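Local coordinates for protein phenolic acid decarboxylase (PDB 7AE5) that catalyses the reversible, non-oxidative decarboxylation of 4-hydroxybenzoate and 3,4-dihydroxybenzoate under anaerobic conditions, as a UbiD-family enzyme that uses prenylated FMN and manganese, at residues A146-A151 with Y167-K172; I179-M184 with L288-K293; K193-N198 with R268-E273; P200-I205 with D246-L251; E262-P267 with K293-T298. All blocks are in the same frame, centred on the assembly; numbering follows the deposited sequence.

Overall arrangement
All five contacts lie in the Rift-related, FMN-binding region of the UbiD fold and reach one curled antiparallel sheet, so they illustrate how a single sheet is closed by contacts distant in sequence. Interaction 1 comes first along the chain. Interaction 2 follows and encloses interactions 3 and 4, with interaction 4 nested inside interaction 3 as well; interaction 5 crosses both 2 and 3. Strand 287-299 is shared by interactions 2 and 5, which meet at Lys293. Centres lie about 8 Å apart for interactions 4 and 5 and about 17 Å for 3 and 4. Interactions 1 and 2 include residues predicted to bind the cofactor, and interactions 1, 2 and 3 all touch the partner protein ShdD.

Interaction 1. Residues A146-A151 with Y167-K172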
# COMPACT_ATOMS: atom_id res chain seq x y z
N ALA C 146 38.51 13.14 23.37
CA ALA C 146 39.58 14.06 23.01
C ALA C 146 39.14 15.00 21.89
O ALA C 146 38.29 14.66 21.06
CB ALA C 146 40.82 13.28 22.59
N SER C 147 39.74 16.18 21.88
CA SER C 147 39.57 17.15 20.80
C SER C 147 40.87 17.18 19.99
O SER C 147 41.90 17.64 20.49
CB SER C 147 39.22 18.53 21.35
OG SER C 147 38.17 18.45 22.30
N VAL C 148 40.81 16.68 18.76
CA VAL C 148 41.99 16.41 17.95
C VAL C 148 42.17 17.53 16.94
O VAL C 148 41.24 17.86 16.19
CB VAL C 148 41.88 15.05 17.25
CG1 VAL C 148 42.85 14.95 16.09
CG2 VAL C 148 42.10 13.92 18.25
N VAL C 149 43.37 18.11 16.90
CA VAL C 149 43.66 19.32 16.14
C VAL C 149 44.56 18.96 14.96
O VAL C 149 45.62 18.36 15.14
CB VAL C 149 44.32 20.39 17.02
CG1 VAL C 149 44.25 21.75 16.34
CG2 VAL C 149 43.67 20.43 18.39
N THR C 150 44.13 19.34 13.76
CA THR C 150 44.91 19.21 12.54
C THR C 150 44.91 20.55 11.80
O THR C 150 44.15 21.46 12.12
CB THR C 150 44.37 18.11 11.61
OG1 THR C 150 43.34 18.65 10.78
CG2 THR C 150 43.83 16.94 12.41
N ALA C 151 45.79 20.65 10.80
CA ALA C 151 45.91 21.85 9.98
C ALA C 151 46.83 21.53 8.81
O ALA C 151 47.30 20.40 8.66
CB ALA C 151 46.45 23.04 10.78
N TYR C 167 37.52 12.24 17.87
CA TYR C 167 37.77 10.93 17.28
C TYR C 167 38.21 9.98 18.38
O TYR C 167 38.97 10.37 19.27
CB TYR C 167 38.83 11.00 16.18
CG TYR C 167 38.56 12.09 15.16
CD1 TYR C 167 37.49 11.99 14.28
CD2 TYR C 167 39.35 13.23 15.10
CE1 TYR C 167 37.23 12.99 13.35
CE2 TYR C 167 39.10 14.23 14.18
CZ TYR C 167 38.04 14.10 13.31
OH TYR C 167 37.78 15.09 12.39
N ARG C 168 37.71 8.75 18.33
CA ARG C 168 38.07 7.77 19.35
C ARG C 168 39.54 7.41 19.24
O ARG C 168 40.08 7.23 18.14
CB ARG C 168 37.18 6.53 19.24
CG ARG C 168 37.48 5.62 18.06
CD ARG C 168 36.31 4.70 17.79
NE ARG C 168 36.68 3.56 16.97
CZ ARG C 168 35.86 2.96 16.12
NH1 ARG C 168 34.62 3.38 15.94
NH2 ARG C 168 36.30 1.91 15.42
N ILE C 169 40.20 7.32 20.39
CA ILE C 169 41.64 7.13 20.47
C ILE C 169 41.90 5.86 21.26
O ILE C 169 41.72 5.83 22.49
CB ILE C 169 42.33 8.34 21.14
CG1 ILE C 169 42.08 9.61 20.33
CG2 ILE C 169 43.82 8.09 21.29
CD1 ILE C 169 42.71 9.60 18.96
N GLN C 170 42.31 4.80 20.57
CA GLN C 170 42.65 3.54 21.22
C GLN C 170 44.12 3.57 21.62
O GLN C 170 45.00 3.76 20.77
CB GLN C 170 42.38 2.34 20.32
CG GLN C 170 42.72 1.02 21.00
CD GLN C 170 42.52 -0.19 20.10
OE1 GLN C 170 41.93 -0.08 19.03
NE2 GLN C 170 43.01 -1.34 20.54
N VAL C 171 44.39 3.37 22.91
CA VAL C 171 45.76 3.27 23.38
C VAL C 171 46.36 1.96 22.89
O VAL C 171 45.86 0.87 23.21
CB VAL C 171 45.82 3.37 24.91
CG1 VAL C 171 47.25 3.16 25.41
CG2 VAL C 171 45.27 4.71 25.38
N LYS C 172 47.42 2.05 22.09
CA LYS C 172 48.11 0.88 21.58
C LYS C 172 49.36 0.53 22.39
O LYS C 172 49.70 -0.65 22.50
CB LYS C 172 48.50 1.08 20.11
CG LYS C 172 47.32 1.23 19.17
CD LYS C 172 46.46 -0.03 19.16
CE LYS C 172 45.64 -0.13 17.89
NZ LYS C 172 46.45 -0.58 16.73
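Val148 sets its CB against the rim of the Tyr167 ring, 3.8 Å from CD2 and close to the ring plane, so the aromatic group meets the branched side chain by an edge rather than a face. The CG1 methyl of Val148 backs this up at 4.0 Å from Tyr167 CD2, and the two side chains run roughly perpendicular to each other. Tyr167 CG lies beside the backbone N and anti to the carbonyl carbon (chi1 -50°), which brings the ring nearer the 146-151 segment, although its CB does not point there. Ile169 makes looser apolar contacts next door: its CD1 is 4.4 Å from Val148 CG2 and its CG1 is 4.5 Å from Ala146 CB. No hydrogen bond joins the segments, which are held as apolar surfaces inside the curled antiparallel sheet of the FMN-binding region. Their strands, 147-150 and 169-173, are not paired with each other: Val148 is bonded through its backbone to Gly165, and Ile169 to Ile143. Val148 also packs on Ile203 and Ile205, while Ile169 rests on Val177 and Ile179, so the contact is buried among strands 147-150, 201-207 and 176-179 of that sheet. Tyr167 and Arg168 belong to the predicted prenylated FMN site, and Arg168 NE forms a salt bridge with Glu273 OE2. About 4 Å separates the side chains of Tyr167 and Met184, another residue predicted to bind the cofactor.

Interaction 2. Residues I179-M184 with L288-K293; sequences IQALAM and LQCEVK
Ile179 and Cys290 form an antiparallel hydrogen-bonded pair in which Ile179 N donates to Cys290 O at 2.9 Å, while the return bond from Cys290 N to Ile179 O is weak at 3.3 Å. Their side chains share one face of the sheet. There the CG2 methyl of Ile179 reaches Val292 CG2 at 3.8 Å; with CG1 anti to the backbone N (chi1 -157°), the CG2 methyl sits between the backbone N and the carbonyl carbon. The thiol of Cys290 is met by a small methyl, Ala181 CB lying 3.6 Å from SG. Such pairing closes the end of strand 176-179 onto the long strand 287-299 of the curled antiparallel sheet. Beyond it the chain leaves the sheet in a type I turn from Ala181 to Met184, fastened by Met184 N to Ala181 O at 3.0 Å. Gln289 bends at chi2 (-117°), and its OE1 accepts from a water at 2.9 Å; the same water takes the N-H of Leu182 at 3.2 Å and so ties the turn to the strand. Met184 is predicted to bind prenylated FMN. Pro61 and Ile60 of the ShdD chain pack on Ala181 and Leu182, respectively.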
# COMPACT_ATOMS: atom_id res chain seq x y z
N ILE C 179 43.83 5.62 15.58
CA ILE C 179 42.92 6.69 15.20
C ILE C 179 42.31 6.34 13.85
O ILE C 179 42.88 5.58 13.07
CB ILE C 179 43.65 8.06 15.17
CG1 ILE C 179 42.65 9.21 15.33
CG2 ILE C 179 44.46 8.21 13.89
CD1 ILE C 179 43.30 10.58 15.33
N GLN C 180 41.12 6.90 13.58
CA GLN C 180 40.37 6.63 12.36
C GLN C 180 40.65 7.75 11.36
O GLN C 180 40.01 8.80 11.40
CB GLN C 180 38.87 6.54 12.65
CG GLN C 180 38.46 5.32 13.44
CD GLN C 180 36.96 5.23 13.60
OE1 GLN C 180 36.33 6.15 14.13
NE2 GLN C 180 36.37 4.13 13.14
N ALA C 181 41.59 7.51 10.45
CA ALA C 181 42.10 8.58 9.60
C ALA C 181 41.07 9.05 8.58
O ALA C 181 40.96 10.25 8.31
CB ALA C 181 43.38 8.12 8.89
N LEU C 182 40.32 8.12 7.98
CA LEU C 182 39.32 8.52 6.99
C LEU C 182 38.19 9.32 7.64
O LEU C 182 37.65 10.24 7.03
CB LEU C 182 38.78 7.29 6.27
CG LEU C 182 38.41 7.40 4.78
CD1 LEU C 182 37.94 6.05 4.25
CD2 LEU C 182 37.36 8.47 4.49
N ALA C 183 37.84 8.99 8.89
CA ALA C 183 36.87 9.78 9.63
C ALA C 183 37.36 11.18 9.93
O ALA C 183 36.58 12.00 10.43
CB ALA C 183 36.50 9.06 10.93
N MET C 184 38.64 11.48 9.66
CA MET C 184 39.18 12.83 9.83
C MET C 184 39.19 13.51 8.46
O MET C 184 40.21 13.62 7.79
CB MET C 184 40.59 12.78 10.42
CG MET C 184 40.79 11.70 11.46
SD MET C 184 42.48 11.69 12.10
CE MET C 184 42.77 13.45 12.28
N LEU C 288 41.87 -2.43 10.20
CA LEU C 288 43.27 -2.02 10.16
C LEU C 288 43.31 -0.51 9.96
O LEU C 288 43.16 -0.02 8.84
CB LEU C 288 44.02 -2.75 9.05
CG LEU C 288 44.27 -4.25 9.28
CD1 LEU C 288 44.67 -4.92 7.98
CD2 LEU C 288 45.34 -4.45 10.34
N GLN C 289 43.52 0.22 11.04
CA GLN C 289 43.47 1.68 11.03
C GLN C 289 44.85 2.25 11.32
O GLN C 289 45.84 1.52 11.48
CB GLN C 289 42.43 2.18 12.04
CG GLN C 289 41.12 1.40 11.97
CD GLN C 289 39.94 2.26 11.56
OE1 GLN C 289 40.07 3.17 10.73
NE2 GLN C 289 38.77 1.96 12.12
N CYS C 290 44.92 3.57 11.40
CA CYS C 290 46.19 4.26 11.51
C CYS C 290 46.62 4.36 12.97
O CYS C 290 45.80 4.35 13.88
CB CYS C 290 46.10 5.66 10.92
SG CYS C 290 46.11 5.71 9.13
N GLU C 291 47.93 4.46 13.17
CA GLU C 291 48.49 4.74 14.48
C GLU C 291 49.19 6.09 14.52
O GLU C 291 49.69 6.60 13.51
CB GLU C 291 49.47 3.66 14.94
CG GLU C 291 48.83 2.34 15.33
CD GLU C 291 49.79 1.45 16.10
OE1 GLU C 291 50.91 1.90 16.40
OE2 GLU C 291 49.40 0.31 16.44
N VAL C 292 49.21 6.67 15.72
CA VAL C 292 49.85 7.95 15.98
C VAL C 292 50.95 7.72 17.02
O VAL C 292 50.69 7.12 18.07
CB VAL C 292 48.84 8.99 16.48
CG1 VAL C 292 49.54 10.31 16.85
CG2 VAL C 292 47.76 9.23 15.44
N LYS C 293 52.15 8.18 16.72
CA LYS C 293 53.21 8.22 17.71
C LYS C 293 53.09 9.52 18.49
O LYS C 293 52.82 10.58 17.91
CB LYS C 293 54.60 8.12 17.06
CG LYS C 293 55.71 7.79 18.05
CD LYS C 293 57.04 7.64 17.34
CE LYS C 293 57.74 6.36 17.75
NZ LYS C 293 58.08 6.34 19.21
O HOH W 1 39.15 5.48 9.29

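Interaction 3. Residues K193-N198 with R268-E273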
# COMPACT_ATOMS: atom_id res chain seq x y z
N LYS C 193 49.44 12.25 0.55
CA LYS C 193 50.74 12.82 0.21
C LYS C 193 51.80 12.40 1.23
O LYS C 193 52.90 11.98 0.86
CB LYS C 193 50.64 14.34 0.14
N ALA C 194 51.46 12.48 2.52
CA ALA C 194 52.41 12.13 3.57
C ALA C 194 52.86 10.68 3.45
O ALA C 194 54.06 10.39 3.51
CB ALA C 194 51.79 12.40 4.94
N GLU C 195 51.92 9.76 3.27
CA GLU C 195 52.26 8.35 3.18
C GLU C 195 52.85 7.96 1.83
O GLU C 195 53.52 6.93 1.74
CB GLU C 195 51.03 7.49 3.48
CG GLU C 195 50.51 7.65 4.90
CD GLU C 195 49.38 6.69 5.23
OE1 GLU C 195 48.31 6.80 4.60
OE2 GLU C 195 49.56 5.84 6.13
N ALA C 196 52.63 8.77 0.79
CA ALA C 196 53.24 8.48 -0.50
C ALA C 196 54.74 8.76 -0.47
O ALA C 196 55.53 8.01 -1.06
CB ALA C 196 52.56 9.29 -1.61
N GLU C 197 55.15 9.83 0.20
CA GLU C 197 56.56 10.17 0.35
C GLU C 197 57.10 9.81 1.73
O GLU C 197 58.21 10.23 2.07
CB GLU C 197 56.79 11.65 0.06
CG GLU C 197 55.87 12.59 0.82
CD GLU C 197 55.93 14.01 0.29
OE1 GLU C 197 55.29 14.90 0.90
OE2 GLU C 197 56.61 14.25 -0.73
N ASN C 198 56.33 9.06 2.53
CA ASN C 198 56.81 8.46 3.78
C ASN C 198 57.17 9.53 4.82
O ASN C 198 58.24 9.51 5.42
CB ASN C 198 58.01 7.54 3.51
CG ASN C 198 58.14 6.44 4.54
OD1 ASN C 198 57.18 6.08 5.21
ND2 ASN C 198 59.35 5.89 4.66
N ARG C 268 52.21 4.89 6.42
CA ARG C 268 52.21 3.53 5.89
C ARG C 268 52.13 2.47 6.99
O ARG C 268 52.72 1.39 6.87
CB ARG C 268 53.43 3.28 5.00
CG ARG C 268 53.78 4.43 4.07
CD ARG C 268 54.88 4.05 3.10
NE ARG C 268 54.45 3.02 2.17
CZ ARG C 268 53.59 3.22 1.17
NH1 ARG C 268 53.05 4.40 0.95
NH2 ARG C 268 53.28 2.20 0.38
N VAL C 269 51.40 2.76 8.06
CA VAL C 269 51.23 1.82 9.17
C VAL C 269 49.74 1.60 9.38
O VAL C 269 48.98 2.57 9.54
CB VAL C 269 51.89 2.33 10.46
CG1 VAL C 269 51.50 1.45 11.64
CG2 VAL C 269 53.40 2.36 10.30
N ARG C 270 49.32 0.34 9.38
CA ARG C 270 47.93 -0.04 9.62
C ARG C 270 47.91 -1.19 10.61
O ARG C 270 48.53 -2.23 10.37
CB ARG C 270 47.24 -0.44 8.31
CG ARG C 270 47.25 0.65 7.25
CD ARG C 270 46.40 1.84 7.66
NE ARG C 270 46.19 2.75 6.54
CZ ARG C 270 47.00 3.75 6.23
NH1 ARG C 270 48.07 4.02 6.96
NH2 ARG C 270 46.73 4.50 5.16
N THR C 271 47.22 -0.99 11.73
CA THR C 271 47.13 -2.00 12.78
C THR C 271 45.69 -2.12 13.24
O THR C 271 44.88 -1.21 13.06
CB THR C 271 48.04 -1.66 13.97
OG1 THR C 271 47.67 -0.39 14.50
CG2 THR C 271 49.50 -1.63 13.55
N VAL C 272 45.39 -3.27 13.85
CA VAL C 272 44.03 -3.60 14.27
C VAL C 272 43.54 -2.62 15.32
O VAL C 272 44.04 -2.60 16.45
CB VAL C 272 43.96 -5.04 14.79
CG1 VAL C 272 42.51 -5.46 15.00
CG2 VAL C 272 44.65 -5.99 13.83
N GLU C 273 42.56 -1.79 14.95
CA GLU C 273 41.90 -0.88 15.88
C GLU C 273 40.46 -1.34 16.08
O GLU C 273 39.78 -1.74 15.13
CB GLU C 273 41.92 0.55 15.35
CG GLU C 273 41.43 1.60 16.35
CD GLU C 273 39.94 1.86 16.24
OE1 GLU C 273 39.30 1.36 15.29
OE2 GLU C 273 39.40 2.58 17.11
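Glu195 and Arg270 meet through the edges of their flat groups, the carboxylate and guanidinium being nearly coplanar at 13° from each other. The salt bridge is two-pronged: Arg270 NH2 donates to Glu195 OE1 at 2.8 Å along the syn lone pair, and Arg270 NH1 approaches Glu195 OE2 at a very short 2.5 Å, a length to be taken with caution. A bend at chi2 (-67°) turns Arg270 to present this edge, and NH1 also donates to Val269 O within its own segment at 3.1 Å, which should limit rotation of the group. Glu195 OE2 has a further donor, Arg268 N, at 2.8 Å on its anti side and out of the carboxylate plane. The guanidinium of Arg268 likewise receives a partner at its edge: NH1 gives a 2.7 Å bond to Glu195 O, although it stands above that carbonyl's plane. The amide of Asn198 lies almost perpendicular to this guanidinium, and its OD1 rests 3.7 Å from Arg268 CD. Both arginines also reach the ShdD chain, Arg268 NH1 to Pro64 O and Arg270 NE to Pro61 O. The result is a bidentate carboxylate-guanidinium pair joining the last turn of helix 188-196 to the segment leading into strand 271-273, at the interface with ShdD.

Interaction 4. Residues P200-I205 with D246-L251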
# COMPACT_ATOMS: atom_id res chain seq x y z
N PRO C 200 55.76 11.83 8.35
CA PRO C 200 54.76 11.94 9.42
C PRO C 200 53.76 13.04 9.12
O PRO C 200 53.99 13.93 8.30
CB PRO C 200 55.60 12.27 10.66
CG PRO C 200 56.96 11.73 10.36
CD PRO C 200 57.14 11.87 8.87
N LEU C 201 52.63 12.98 9.82
CA LEU C 201 51.59 14.01 9.74
C LEU C 201 51.26 14.46 11.15
O LEU C 201 50.66 13.67 11.92
CB LEU C 201 50.34 13.50 9.02
CG LEU C 201 49.56 14.52 8.19
CD1 LEU C 201 48.49 13.83 7.38
CD2 LEU C 201 48.93 15.60 9.07
N PRO C 202 51.60 15.68 11.54
CA PRO C 202 51.47 16.08 12.94
C PRO C 202 50.03 16.37 13.34
O PRO C 202 49.27 16.98 12.58
CB PRO C 202 52.34 17.35 13.04
CG PRO C 202 52.65 17.76 11.61
CD PRO C 202 51.97 16.81 10.67
N ILE C 203 49.67 15.91 14.54
CA ILE C 203 48.39 16.22 15.15
C ILE C 203 48.62 16.53 16.63
O ILE C 203 49.66 16.20 17.20
CB ILE C 203 47.34 15.08 15.01
CG1 ILE C 203 47.56 14.01 16.08
CG2 ILE C 203 47.36 14.47 13.62
CD1 ILE C 203 46.47 12.97 16.13
N ALA C 204 47.63 17.18 17.23
CA ALA C 204 47.60 17.43 18.67
C ALA C 204 46.30 16.88 19.24
O ALA C 204 45.23 17.07 18.67
CB ALA C 204 47.73 18.92 18.98
N ILE C 205 46.41 16.18 20.36
CA ILE C 205 45.28 15.53 21.01
C ILE C 205 45.11 16.16 22.38
O ILE C 205 45.94 15.95 23.27
CB ILE C 205 45.47 14.01 21.12
CG1 ILE C 205 45.65 13.39 19.74
CG2 ILE C 205 44.30 13.37 21.84
CD1 ILE C 205 46.21 11.98 19.78
N ASP C 246 53.93 22.83 21.21
CA ASP C 246 55.36 22.93 21.48
C ASP C 246 56.19 22.57 20.26
O ASP C 246 57.14 23.27 19.91
CB ASP C 246 55.73 22.04 22.67
CG ASP C 246 55.86 22.82 23.96
OD1 ASP C 246 55.59 24.04 23.95
OD2 ASP C 246 56.24 22.22 24.99
N LEU C 247 55.83 21.47 19.59
CA LEU C 247 56.66 20.95 18.51
C LEU C 247 56.23 21.40 17.12
O LEU C 247 57.03 21.32 16.18
CB LEU C 247 56.66 19.41 18.54
CG LEU C 247 56.97 18.76 19.88
CD1 LEU C 247 56.78 17.25 19.79
CD2 LEU C 247 58.39 19.09 20.31
N TYR C 248 55.00 21.89 16.97
CA TYR C 248 54.43 22.15 15.65
C TYR C 248 53.88 23.57 15.62
O TYR C 248 53.03 23.93 16.44
CB TYR C 248 53.36 21.12 15.32
CG TYR C 248 53.89 19.70 15.38
CD1 TYR C 248 54.92 19.30 14.54
CD2 TYR C 248 53.38 18.78 16.28
CE1 TYR C 248 55.42 18.01 14.59
CE2 TYR C 248 53.88 17.49 16.34
CZ TYR C 248 54.90 17.11 15.49
OH TYR C 248 55.40 15.83 15.55
N ASP C 249 54.37 24.37 14.66
CA ASP C 249 54.03 25.79 14.61
C ASP C 249 52.59 26.01 14.15
O ASP C 249 51.91 26.93 14.62
CB ASP C 249 55.01 26.52 13.69
CG ASP C 249 56.43 26.48 14.21
OD1 ASP C 249 56.63 26.06 15.36
OD2 ASP C 249 57.35 26.88 13.45
N HIS C 250 52.12 25.18 13.22
CA HIS C 250 50.80 25.35 12.61
C HIS C 250 49.66 24.82 13.47
O HIS C 250 48.50 25.00 13.10
CB HIS C 250 50.75 24.67 11.24
CG HIS C 250 51.09 23.20 11.28
ND1 HIS C 250 51.96 22.65 12.20
CD2 HIS C 250 50.64 22.17 10.53
CE1 HIS C 250 52.05 21.35 12.00
NE2 HIS C 250 51.26 21.03 10.99
N LEU C 251 49.96 24.17 14.59
CA LEU C 251 48.94 23.56 15.44
C LEU C 251 48.79 24.36 16.73
O LEU C 251 49.78 24.64 17.41
CB LEU C 251 49.31 22.11 15.76
CG LEU C 251 49.25 21.15 14.56
CD1 LEU C 251 49.56 19.73 14.99
CD2 LEU C 251 47.89 21.24 13.89
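Pro202 pushes its CB into the middle of the Tyr248 ring, a CH-pi contact with the carbon 3.3 Å from the ring centroid and just 4° off the normal. All six ring carbons lie within 3.7 Å of that CB, so the proline acts as a knob pressed squarely onto an aromatic plate. The opposite face of the plate is backed by CB of Leu247, leaving the ring sandwiched between two aliphatic groups. The next bump along the proline ring, CG, comes up against the rim of His250 instead, 3.6 Å from NE2 and close to the imidazole plane. His250 swings to this position with chi1 at 57°, its CG between backbone N and carbonyl carbon; NE2 is buried here without a polar partner in the model. Together the two rings form a notch of unlike walls, one a face and one an edge. This notch belongs to the irregular loop between strands 241-244 and 252-254, and it receives Pro202 of strand 201-207 of the curled antiparallel sheet. Further along the strand, one methyl of Leu251 follows the backbone: CD1 is 3.7 Å from Pro202 O, 3.7 Å from Ile203 CA and, more loosely, 4.5 Å from Ala204 CB. Ile203 turns its side chain the other way, onto Val292 and Ile265. A weak hydrogen bond links Tyr248 OH to Asp295 OD2, and Tyr248 also touches His264.

Interaction 5. Residues E262-P267 with K293-T298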
# COMPACT_ATOMS: atom_id res chain seq x y z
N GLU C 262 51.00 15.82 21.78
CA GLU C 262 51.57 16.22 20.51
C GLU C 262 52.26 15.03 19.86
O GLU C 262 53.08 14.36 20.49
CB GLU C 262 52.56 17.38 20.69
CG GLU C 262 51.94 18.60 21.35
CD GLU C 262 52.92 19.73 21.53
OE1 GLU C 262 53.96 19.74 20.83
OE2 GLU C 262 52.66 20.62 22.38
N GLY C 263 51.91 14.76 18.61
CA GLY C 263 52.48 13.62 17.92
C GLY C 263 52.23 13.69 16.44
O GLY C 263 51.97 14.75 15.88
N HIS C 264 52.30 12.52 15.79
CA HIS C 264 52.16 12.45 14.35
C HIS C 264 51.61 11.10 13.94
O HIS C 264 51.88 10.08 14.58
CB HIS C 264 53.50 12.69 13.64
CG HIS C 264 54.53 11.65 13.93
ND1 HIS C 264 55.51 11.81 14.89
CD2 HIS C 264 54.74 10.42 13.39
CE1 HIS C 264 56.28 10.74 14.92
NE2 HIS C 264 55.83 9.88 14.03
N ILE C 265 50.83 11.10 12.86
CA ILE C 265 50.43 9.85 12.22
C ILE C 265 51.66 9.20 11.60
O ILE C 265 52.41 9.85 10.86
CB ILE C 265 49.34 10.10 11.18
CG1 ILE C 265 48.23 10.98 11.76
CG2 ILE C 265 48.78 8.77 10.68
CD1 ILE C 265 46.93 10.93 10.98
N ILE C 266 51.87 7.92 11.90
CA ILE C 266 53.01 7.19 11.37
C ILE C 266 52.68 6.73 9.96
O ILE C 266 51.72 5.97 9.77
CB ILE C 266 53.38 6.01 12.29
CG1 ILE C 266 53.25 6.42 13.75
CG2 ILE C 266 54.78 5.52 11.99
CD1 ILE C 266 53.45 5.29 14.74
N PRO C 267 53.43 7.15 8.95
CA PRO C 267 53.05 6.85 7.56
C PRO C 267 53.15 5.36 7.25
O PRO C 267 54.04 4.66 7.74
CB PRO C 267 54.05 7.66 6.73
CG PRO C 267 55.21 7.90 7.64
CD PRO C 267 54.62 8.02 9.02
N LYS C 293 52.15 8.18 16.72
CA LYS C 293 53.21 8.22 17.71
C LYS C 293 53.09 9.52 18.49
O LYS C 293 52.82 10.58 17.91
CB LYS C 293 54.60 8.12 17.06
CG LYS C 293 55.71 7.79 18.05
CD LYS C 293 57.04 7.64 17.34
CE LYS C 293 57.74 6.36 17.75
NZ LYS C 293 58.08 6.34 19.21
N ILE C 294 53.26 9.44 19.80
CA ILE C 294 53.12 10.59 20.68
C ILE C 294 54.52 11.08 21.01
O ILE C 294 55.28 10.40 21.71
CB ILE C 294 52.31 10.24 21.94
CG1 ILE C 294 50.82 10.21 21.60
CG2 ILE C 294 52.57 11.24 23.05
CD1 ILE C 294 49.94 9.75 22.72
N ASP C 295 54.87 12.25 20.48
CA ASP C 295 56.23 12.78 20.60
C ASP C 295 56.44 13.63 21.84
O ASP C 295 57.57 13.71 22.34
CB ASP C 295 56.58 13.61 19.36
CG ASP C 295 56.49 12.81 18.07
OD1 ASP C 295 57.32 11.89 17.89
OD2 ASP C 295 55.60 13.10 17.25
N ARG C 296 55.39 14.26 22.37
CA ARG C 296 55.52 15.06 23.57
C ARG C 296 54.16 15.18 24.25
O ARG C 296 53.12 15.22 23.59
CB ARG C 296 56.07 16.46 23.26
CG ARG C 296 56.31 17.32 24.49
CD ARG C 296 56.51 18.78 24.13
NE ARG C 296 57.85 19.03 23.60
CZ ARG C 296 58.69 19.94 24.08
NH1 ARG C 296 58.36 20.71 25.11
NH2 ARG C 296 59.88 20.08 23.52
N ILE C 297 54.19 15.21 25.58
CA ILE C 297 53.01 15.42 26.40
C ILE C 297 53.21 16.70 27.21
O ILE C 297 54.24 16.86 27.87
CB ILE C 297 52.74 14.23 27.34
CG1 ILE C 297 52.26 13.02 26.54
CG2 ILE C 297 51.72 14.60 28.41
CD1 ILE C 297 52.17 11.75 27.36
N THR C 298 52.23 17.60 27.15
CA THR C 298 52.19 18.78 28.00
C THR C 298 50.88 18.77 28.78
O THR C 298 49.81 18.58 28.19
CB THR C 298 52.30 20.07 27.18
OG1 THR C 298 51.01 20.44 26.68
CG2 THR C 298 53.26 19.88 26.00
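His264 and Lys293 lie side by side and point the same way, with Lys293 CB over a face of the imidazole, 4.0 Å from its centroid in a CH-pi contact. Asp295 meets the same ring at its edge, its side chain crossing that of His264 at about a right angle. His264 ND1 donates to Asp295 OD2 at 2.7 Å, using the syn lone pair, with the oxygen tilted 23° from the ring plane. With CG between the backbone N and the carbonyl carbon (chi1 64°), the ring reaches this spot, and the bond together with Lys293 CB over its face should restrain its rotation. Beyond the ring, Ile266 CD1 packs 3.8 Å from Lys293 CB. Asp295 also belongs to a classic beta bulge, Asp295 and Arg296 both facing Glu262: Asp295 N and Arg296 N both donate to Glu262 O, at 2.8 Å and 3.0 Å. Gly263, next in line, brings its CA to 3.1 Å from Lys293 O. The Glu262 carboxylate is held by the backbone N-H groups of Asp246 and Leu247, and Arg296 bridges to Asp246. Strand 259-265 runs antiparallel between 287-299 and 201-207, with helix 188-196 packed on Ile265 and strand 117-119 paired with 287-299 at Ile297.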